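Local atomic coordinates of B-agarase (Saccharophagus degradans, PDB entry 4BQ2), a protein that hydrolyses the beta-1,4 linkages of agarose as an exo-acting family 50 glycoside hydrolase, probably trimming the polysaccharide from its chain ends. Residues A[453-461]-A[517-525]; A[673-684]-A[728-738]. One frame throughout, in Å; residues are numbered along the deposited sequence.

Interaction 1: residues A[453-461]-A[517-525]; sequences AMPDVFDPE and GVPTRQAFS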
# COMPACT_ATOMS: atom_id res chain seq x y z
N ALA A 453 1.00 16.40 5.75
CA ALA A 453 2.19 17.22 5.97
C ALA A 453 3.10 16.58 7.03
O ALA A 453 2.63 15.83 7.90
CB ALA A 453 1.79 18.62 6.42
N MET A 454 4.38 16.91 6.97
CA MET A 454 5.38 16.36 7.89
C MET A 454 5.46 17.19 9.17
O MET A 454 5.25 18.42 9.14
CB MET A 454 6.74 16.28 7.18
CG MET A 454 6.77 15.21 6.11
SD MET A 454 6.62 13.53 6.79
CE MET A 454 8.29 13.31 7.43
N PRO A 455 5.74 16.53 10.32
CA PRO A 455 5.75 17.24 11.57
C PRO A 455 7.01 18.07 11.75
O PRO A 455 8.08 17.67 11.28
CB PRO A 455 5.74 16.09 12.61
CG PRO A 455 6.44 14.95 11.92
CD PRO A 455 5.95 15.08 10.49
N ASP A 456 6.88 19.21 12.41
CA ASP A 456 8.08 19.93 12.86
C ASP A 456 8.52 19.33 14.17
O ASP A 456 7.99 19.67 15.22
CB ASP A 456 7.85 21.44 13.05
CG ASP A 456 9.15 22.18 13.28
OD1 ASP A 456 10.04 21.58 13.94
OD2 ASP A 456 9.33 23.33 12.79
N VAL A 457 9.48 18.41 14.09
CA VAL A 457 9.86 17.58 15.21
C VAL A 457 10.68 18.33 16.24
O VAL A 457 11.01 17.78 17.29
CB VAL A 457 10.64 16.35 14.71
CG1 VAL A 457 9.72 15.47 13.87
CG2 VAL A 457 11.86 16.78 13.86
N PHE A 458 11.05 19.58 15.92
CA PHE A 458 11.74 20.45 16.89
C PHE A 458 10.76 21.35 17.68
O PHE A 458 11.15 21.99 18.66
CB PHE A 458 12.82 21.28 16.16
CG PHE A 458 14.03 20.48 15.77
CD1 PHE A 458 15.08 20.28 16.68
CD2 PHE A 458 14.14 19.93 14.51
CE1 PHE A 458 16.20 19.53 16.32
CE2 PHE A 458 15.24 19.19 14.16
CZ PHE A 458 16.28 18.99 15.06
N ASP A 459 9.50 21.40 17.25
CA ASP A 459 8.45 22.09 17.99
C ASP A 459 8.16 21.29 19.28
O ASP A 459 7.91 20.08 19.23
CB ASP A 459 7.21 22.23 17.09
CG ASP A 459 6.03 22.93 17.78
OD1 ASP A 459 6.14 23.32 18.96
OD2 ASP A 459 4.97 23.04 17.12
N PRO A 460 8.24 21.95 20.46
CA PRO A 460 7.96 21.22 21.71
C PRO A 460 6.58 20.50 21.72
O PRO A 460 6.45 19.42 22.29
CB PRO A 460 8.04 22.32 22.79
CG PRO A 460 9.07 23.29 22.22
CD PRO A 460 8.76 23.32 20.73
N GLU A 461 5.59 21.09 21.05
CA GLU A 461 4.27 20.48 20.90
C GLU A 461 4.28 19.15 20.14
O GLU A 461 3.40 18.30 20.40
CB GLU A 461 3.27 21.44 20.26
CG GLU A 461 1.82 20.92 20.18
CD GLU A 461 1.16 20.78 21.55
OE1 GLU A 461 1.74 21.24 22.58
OE2 GLU A 461 0.04 20.21 21.61
N GLY A 517 9.70 31.43 14.02
CA GLY A 517 8.46 30.66 14.13
C GLY A 517 8.54 29.22 13.60
O GLY A 517 7.54 28.53 13.62
N VAL A 518 9.73 28.80 13.14
CA VAL A 518 9.92 27.48 12.46
C VAL A 518 11.08 26.74 13.15
O VAL A 518 12.27 26.87 12.76
CB VAL A 518 10.17 27.62 10.93
CG1 VAL A 518 10.13 26.27 10.20
CG2 VAL A 518 9.11 28.52 10.30
N PRO A 519 10.75 25.98 14.20
CA PRO A 519 11.79 25.32 14.99
C PRO A 519 12.76 24.47 14.17
O PRO A 519 13.97 24.53 14.43
CB PRO A 519 10.97 24.44 15.94
CG PRO A 519 9.78 25.31 16.23
CD PRO A 519 9.44 25.95 14.90
N THR A 520 12.27 23.72 13.19
CA THR A 520 13.17 22.86 12.37
C THR A 520 14.12 23.75 11.54
O THR A 520 15.29 23.42 11.33
CB THR A 520 12.35 21.87 11.47
OG1 THR A 520 11.74 20.84 12.28
CG2 THR A 520 13.23 21.21 10.46
N ARG A 521 13.61 24.88 11.07
CA ARG A 521 14.47 25.84 10.32
C ARG A 521 15.53 26.45 11.25
O ARG A 521 16.70 26.59 10.86
CB ARG A 521 13.64 26.92 9.62
CG ARG A 521 14.44 27.96 8.79
CD ARG A 521 15.37 27.31 7.78
NE ARG A 521 15.76 28.19 6.66
CZ ARG A 521 16.66 29.18 6.71
NH1 ARG A 521 17.23 29.51 7.85
NH2 ARG A 521 16.95 29.87 5.62
N GLN A 522 15.14 26.75 12.49
CA GLN A 522 16.12 27.22 13.48
C GLN A 522 17.20 26.16 13.70
O GLN A 522 18.41 26.49 13.78
CB GLN A 522 15.46 27.58 14.81
CG GLN A 522 14.49 28.77 14.69
CD GLN A 522 13.45 28.80 15.80
OE1 GLN A 522 13.64 28.21 16.85
NE2 GLN A 522 12.35 29.49 15.56
N ALA A 523 16.79 24.90 13.82
CA ALA A 523 17.77 23.83 13.99
C ALA A 523 18.69 23.76 12.76
O ALA A 523 19.90 23.63 12.92
CB ALA A 523 17.07 22.48 14.18
N PHE A 524 18.12 23.86 11.56
CA PHE A 524 18.95 23.73 10.33
C PHE A 524 19.94 24.88 10.24
O PHE A 524 21.11 24.67 9.91
CB PHE A 524 18.12 23.72 9.03
CG PHE A 524 17.34 22.47 8.79
CD1 PHE A 524 17.47 21.36 9.60
CD2 PHE A 524 16.48 22.38 7.67
CE1 PHE A 524 16.75 20.20 9.34
CE2 PHE A 524 15.77 21.22 7.40
CZ PHE A 524 15.90 20.13 8.25
N SER A 525 19.46 26.08 10.54
CA SER A 525 20.30 27.29 10.58
C SER A 525 21.49 27.16 11.55
O SER A 525 22.63 27.49 11.18
CB SER A 525 19.44 28.49 10.95
OG SER A 525 20.22 29.67 10.96
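With its CG anti to the backbone N (chi1 -170°), Asp456 extends its carboxylate to the first turn of helix 519-532, where Thr520 keeps OG1 beside its own backbone N (chi1 -71°) and so presents two donors side by side. The motif is an Asx turn at the start of a type I beta turn, Asp456 to Asp459, docked against a helix N-terminus. Asp456 OD2 receives Thr520 N at 3.0 Å through its syn lone pair, in a nearly straight bond (167°). OD1 accepts from Thr520 OG1; the modelled 2.5 Å separation of these atoms is very short and its exact value should be read with caution. OD1 also closes the Asx turn, meeting Phe458 N at 3.0 Å, so turn and helix share one oxygen. Aspartate suits the place: its short side chain carries two acceptors, and its negative charge would be favoured by the positive end of the helix dipole. Val518, in the N-cap position, has no polar side chain to cap the helix, and Asp456 supplies an acceptor to Thr520 N from another part of the chain.

Pro519 fits a first helical turn, having no N-H to satisfy, and its CB packs 3.7 Å from Phe458 CB. Beyond it, Ala523 is small enough to let the Phe458 ring lie across the helix: its CB sits almost directly above the ring centroid at 3.6 Å, a CH-pi contact. Val457 and Phe458 also touch helix 565-593, while the backbone of Asp456 pairs with Lys442, beside strand 443-444. Asp459 is the N-cap of helix 460-477, its OD1 accepting from Glu461 N and its OD2 bonded to Lys442 N. At the Phe458 ring edge, Thr520 OG1 lies in the ring plane, 3.4 Å from CD2.

Interaction 2: residues A[673-684]-A[728-738]; sequences QADRGEMYKDYM and YQEMVDAAKEV
Tyr680 reaches across to helix 729-739 as a knob in a hole made by Met731, Ala734, Ala735 and Val738. Its CG stands anti to the backbone N (chi1 175°), which directs the ring over the neighbouring helix. CB meets the methyl end of Met731, CE, at 3.8 Å, and the same methyl lies 3.7 Å from ring atom CD2. Across the ring's width, CD1 touches Ala734 CB, also at 3.7 Å, both partners coming obliquely from the same side of the plane. Farther out, CE1 lies against Ala735 CA and Val738 CG2, and at the tip OH passes 4.0 Å from Ala735 CB. Two alanines leave room for so broad a knob, and the flexible methionine moulds itself to its flank.

Gly677 faces Ala734 where a CB would run into Glu730 O; without one, the axes of segments 673-684 and 729-738 approach to 8.1 Å, and Ala734 CB lies 3.4 Å from Gly677 O. Met731 also runs its CG over one face of the Arg676 guanidinium. That group stands almost perpendicular (84°) to the Tyr728 ring and brings NH1 over the ring centre, a cation-pi contact; Ile655 O and Gly719 O hold its other nitrogens, and Asp703 takes Tyr728 OH. Along one margin, Lys681 NZ makes a salt bridge with Glu678 OE2 and reaches Asp733 OD2 through a water.

The helices run nearly parallel, crossing at -20°, and Arg676 and Met731 both touch Trp698 of strand 693-699. This is consistent with neighbouring outer helices of a (beta/alpha)8 barrel, helix 673-688 forming the crossover between parallel strands 648-652 and 693-699.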
# COMPACT_ATOMS: atom_id res chain seq x y z
N GLN A 673 -6.37 -16.67 -8.32
CA GLN A 673 -6.22 -16.89 -6.87
C GLN A 673 -5.11 -17.88 -6.59
O GLN A 673 -4.33 -17.67 -5.65
CB GLN A 673 -7.55 -17.40 -6.23
CG GLN A 673 -8.66 -16.35 -6.24
CD GLN A 673 -8.22 -15.06 -5.63
OE1 GLN A 673 -8.43 -13.96 -6.20
NE2 GLN A 673 -7.55 -15.17 -4.50
N ALA A 674 -5.00 -18.94 -7.39
CA ALA A 674 -3.89 -19.91 -7.20
C ALA A 674 -2.53 -19.27 -7.41
O ALA A 674 -1.57 -19.54 -6.67
CB ALA A 674 -4.02 -21.13 -8.10
N ASP A 675 -2.43 -18.45 -8.45
CA ASP A 675 -1.17 -17.72 -8.68
C ASP A 675 -0.90 -16.74 -7.51
O ASP A 675 0.26 -16.53 -7.15
CB ASP A 675 -1.24 -17.02 -10.03
CG ASP A 675 0.12 -16.44 -10.50
OD1 ASP A 675 1.15 -17.08 -10.30
OD2 ASP A 675 0.13 -15.34 -11.07
N ARG A 676 -1.94 -16.14 -6.93
CA ARG A 676 -1.75 -15.28 -5.74
C ARG A 676 -1.05 -16.08 -4.67
O ARG A 676 -0.09 -15.58 -4.04
CB ARG A 676 -3.08 -14.80 -5.12
CG ARG A 676 -3.78 -13.63 -5.77
CD ARG A 676 -5.04 -13.39 -4.93
NE ARG A 676 -4.88 -12.47 -3.80
CZ ARG A 676 -5.66 -12.41 -2.72
NH1 ARG A 676 -6.69 -13.25 -2.57
NH2 ARG A 676 -5.46 -11.46 -1.80
N GLY A 677 -1.51 -17.33 -4.47
CA GLY A 677 -0.92 -18.23 -3.47
C GLY A 677 0.54 -18.57 -3.75
O GLY A 677 1.41 -18.52 -2.85
N GLU A 678 0.82 -18.91 -5.01
CA GLU A 678 2.23 -19.11 -5.41
C GLU A 678 3.14 -17.90 -5.18
O GLU A 678 4.22 -18.02 -4.62
CB GLU A 678 2.30 -19.55 -6.88
CG GLU A 678 1.75 -20.97 -7.06
CD GLU A 678 2.54 -22.02 -6.27
OE1 GLU A 678 3.78 -21.88 -6.17
OE2 GLU A 678 1.93 -22.99 -5.75
N MET A 679 2.67 -16.72 -5.57
CA MET A 679 3.44 -15.51 -5.38
C MET A 679 3.63 -15.18 -3.89
O MET A 679 4.68 -14.65 -3.51
CB MET A 679 2.81 -14.36 -6.15
CG MET A 679 2.90 -14.61 -7.69
SD MET A 679 2.16 -13.30 -8.68
CE MET A 679 3.12 -11.84 -8.24
N TYR A 680 2.64 -15.49 -3.07
CA TYR A 680 2.78 -15.30 -1.61
C TYR A 680 3.95 -16.13 -1.07
O TYR A 680 4.79 -15.65 -0.29
CB TYR A 680 1.51 -15.73 -0.88
CG TYR A 680 1.59 -15.68 0.64
CD1 TYR A 680 2.09 -16.75 1.38
CD2 TYR A 680 1.10 -14.57 1.32
CE1 TYR A 680 2.14 -16.69 2.76
CE2 TYR A 680 1.13 -14.50 2.71
CZ TYR A 680 1.66 -15.55 3.41
OH TYR A 680 1.66 -15.46 4.78
N LYS A 681 3.98 -17.40 -1.47
CA LYS A 681 5.05 -18.30 -1.08
C LYS A 681 6.44 -17.82 -1.51
O LYS A 681 7.42 -17.93 -0.75
CB LYS A 681 4.74 -19.71 -1.56
CG LYS A 681 3.59 -20.35 -0.77
CD LYS A 681 3.37 -21.81 -1.13
CE LYS A 681 2.92 -21.99 -2.57
NZ LYS A 681 2.37 -23.35 -2.68
N ASP A 682 6.52 -17.25 -2.71
CA ASP A 682 7.78 -16.70 -3.21
C ASP A 682 8.23 -15.49 -2.42
O ASP A 682 9.42 -15.38 -2.06
CB ASP A 682 7.69 -16.25 -4.68
CG ASP A 682 7.58 -17.41 -5.68
OD1 ASP A 682 7.83 -18.60 -5.39
OD2 ASP A 682 7.20 -17.10 -6.82
N TYR A 683 7.29 -14.58 -2.15
CA TYR A 683 7.62 -13.44 -1.34
C TYR A 683 8.13 -13.85 0.04
O TYR A 683 9.18 -13.38 0.49
CB TYR A 683 6.40 -12.52 -1.16
CG TYR A 683 6.74 -11.18 -0.55
CD1 TYR A 683 6.95 -11.03 0.85
CD2 TYR A 683 6.84 -10.06 -1.35
CE1 TYR A 683 7.27 -9.79 1.40
CE2 TYR A 683 7.14 -8.83 -0.81
CZ TYR A 683 7.38 -8.70 0.57
OH TYR A 683 7.66 -7.45 1.12
N MET A 684 7.35 -14.66 0.76
CA MET A 684 7.76 -15.11 2.08
C MET A 684 9.09 -15.90 2.10
O MET A 684 9.87 -15.77 3.05
CB MET A 684 6.64 -15.90 2.75
CG MET A 684 5.47 -15.03 3.22
SD MET A 684 5.90 -13.65 4.31
CE MET A 684 6.59 -14.54 5.71
N TYR A 728 -10.23 -16.81 1.14
CA TYR A 728 -9.66 -17.36 -0.09
C TYR A 728 -8.84 -18.55 0.32
O TYR A 728 -7.78 -18.38 0.92
CB TYR A 728 -8.74 -16.34 -0.73
CG TYR A 728 -9.46 -15.12 -1.25
CD1 TYR A 728 -10.09 -15.15 -2.50
CD2 TYR A 728 -9.55 -13.95 -0.49
CE1 TYR A 728 -10.75 -14.03 -3.00
CE2 TYR A 728 -10.22 -12.82 -0.98
CZ TYR A 728 -10.81 -12.88 -2.24
OH TYR A 728 -11.48 -11.81 -2.78
N GLN A 729 -9.30 -19.75 -0.02
CA GLN A 729 -8.58 -20.96 0.38
C GLN A 729 -7.18 -21.05 -0.20
O GLN A 729 -6.29 -21.64 0.41
CB GLN A 729 -9.36 -22.24 0.03
CG GLN A 729 -10.60 -22.47 0.92
CD GLN A 729 -10.28 -22.86 2.37
OE1 GLN A 729 -9.15 -23.25 2.71
NE2 GLN A 729 -11.28 -22.74 3.24
N GLU A 730 -6.98 -20.49 -1.40
CA GLU A 730 -5.62 -20.45 -2.00
C GLU A 730 -4.65 -19.68 -1.09
O GLU A 730 -3.47 -20.01 -1.01
CB GLU A 730 -5.65 -19.79 -3.40
CG GLU A 730 -6.56 -20.56 -4.38
CD GLU A 730 -8.03 -20.18 -4.29
OE1 GLU A 730 -8.44 -19.42 -3.37
OE2 GLU A 730 -8.80 -20.63 -5.16
N MET A 731 -5.14 -18.64 -0.42
CA MET A 731 -4.27 -17.82 0.44
C MET A 731 -4.02 -18.56 1.77
O MET A 731 -2.87 -18.61 2.28
CB MET A 731 -4.87 -16.42 0.67
CG MET A 731 -4.90 -15.50 -0.56
SD MET A 731 -3.35 -15.49 -1.52
CE MET A 731 -2.20 -14.98 -0.27
N VAL A 732 -5.07 -19.17 2.30
CA VAL A 732 -4.93 -20.03 3.48
C VAL A 732 -3.87 -21.12 3.28
O VAL A 732 -2.97 -21.30 4.10
CB VAL A 732 -6.25 -20.71 3.86
CG1 VAL A 732 -6.02 -21.72 4.99
CG2 VAL A 732 -7.29 -19.67 4.29
N ASP A 733 -3.98 -21.84 2.18
CA ASP A 733 -3.01 -22.89 1.94
C ASP A 733 -1.59 -22.34 1.86
O ASP A 733 -0.68 -22.92 2.46
CB ASP A 733 -3.35 -23.66 0.69
CG ASP A 733 -2.55 -24.91 0.59
OD1 ASP A 733 -2.89 -25.86 1.27
OD2 ASP A 733 -1.54 -24.89 -0.14
N ALA A 734 -1.41 -21.20 1.16
CA ALA A 734 -0.08 -20.61 1.00
C ALA A 734 0.46 -20.19 2.36
O ALA A 734 1.63 -20.44 2.66
CB ALA A 734 -0.12 -19.42 0.03
N ALA A 735 -0.39 -19.61 3.19
CA ALA A 735 0.02 -19.22 4.54
C ALA A 735 0.41 -20.43 5.39
O ALA A 735 1.44 -20.40 6.07
CB ALA A 735 -1.06 -18.37 5.21
N LYS A 736 -0.37 -21.49 5.32
CA LYS A 736 -0.04 -22.69 6.10
C LYS A 736 1.28 -23.32 5.67
O LYS A 736 2.04 -23.79 6.52
CB LYS A 736 -1.16 -23.73 6.09
CG LYS A 736 -2.44 -23.28 6.77
CD LYS A 736 -3.42 -24.46 6.76
CE LYS A 736 -4.68 -24.20 7.54
NZ LYS A 736 -5.35 -25.52 7.84
N GLU A 737 1.55 -23.34 4.37
CA GLU A 737 2.80 -23.91 3.84
C GLU A 737 4.01 -23.15 4.35
O GLU A 737 5.03 -23.75 4.76
CB GLU A 737 2.78 -23.91 2.30
CG GLU A 737 1.82 -24.96 1.69
CD GLU A 737 2.43 -26.38 1.61
OE1 GLU A 737 3.66 -26.48 1.42
OE2 GLU A 737 1.68 -27.40 1.72
N VAL A 738 3.92 -21.82 4.31
CA VAL A 738 5.01 -20.97 4.78
C VAL A 738 5.15 -21.07 6.30
O VAL A 738 6.28 -21.22 6.83
CB VAL A 738 4.74 -19.49 4.38
CG1 VAL A 738 5.70 -18.54 5.13
CG2 VAL A 738 4.89 -19.32 2.86
O HOH W 1 -0.11 -23.04 -1.35

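Interaction 1 is complete along the chain before interaction 2 begins, and the two lie on opposite sides of the chain's centre, 45 Å apart between centres and about 22 Å between nearest atoms. They share no helix or strand. Residues 453-461 include strand 454-455, which pairs antiparallel with strand 443-444, and the turn after it that docks on helix 519-532 beside the long helix 565-593. Interaction 2 joins helices 673-688 and 729-739 beside the parallel strands 648-652 and 693-699, touching the latter. One contact sets a turn on a helix start, the other lays two helices side by side, organising separate regions of a probable (beta/alpha)8-type catalytic module.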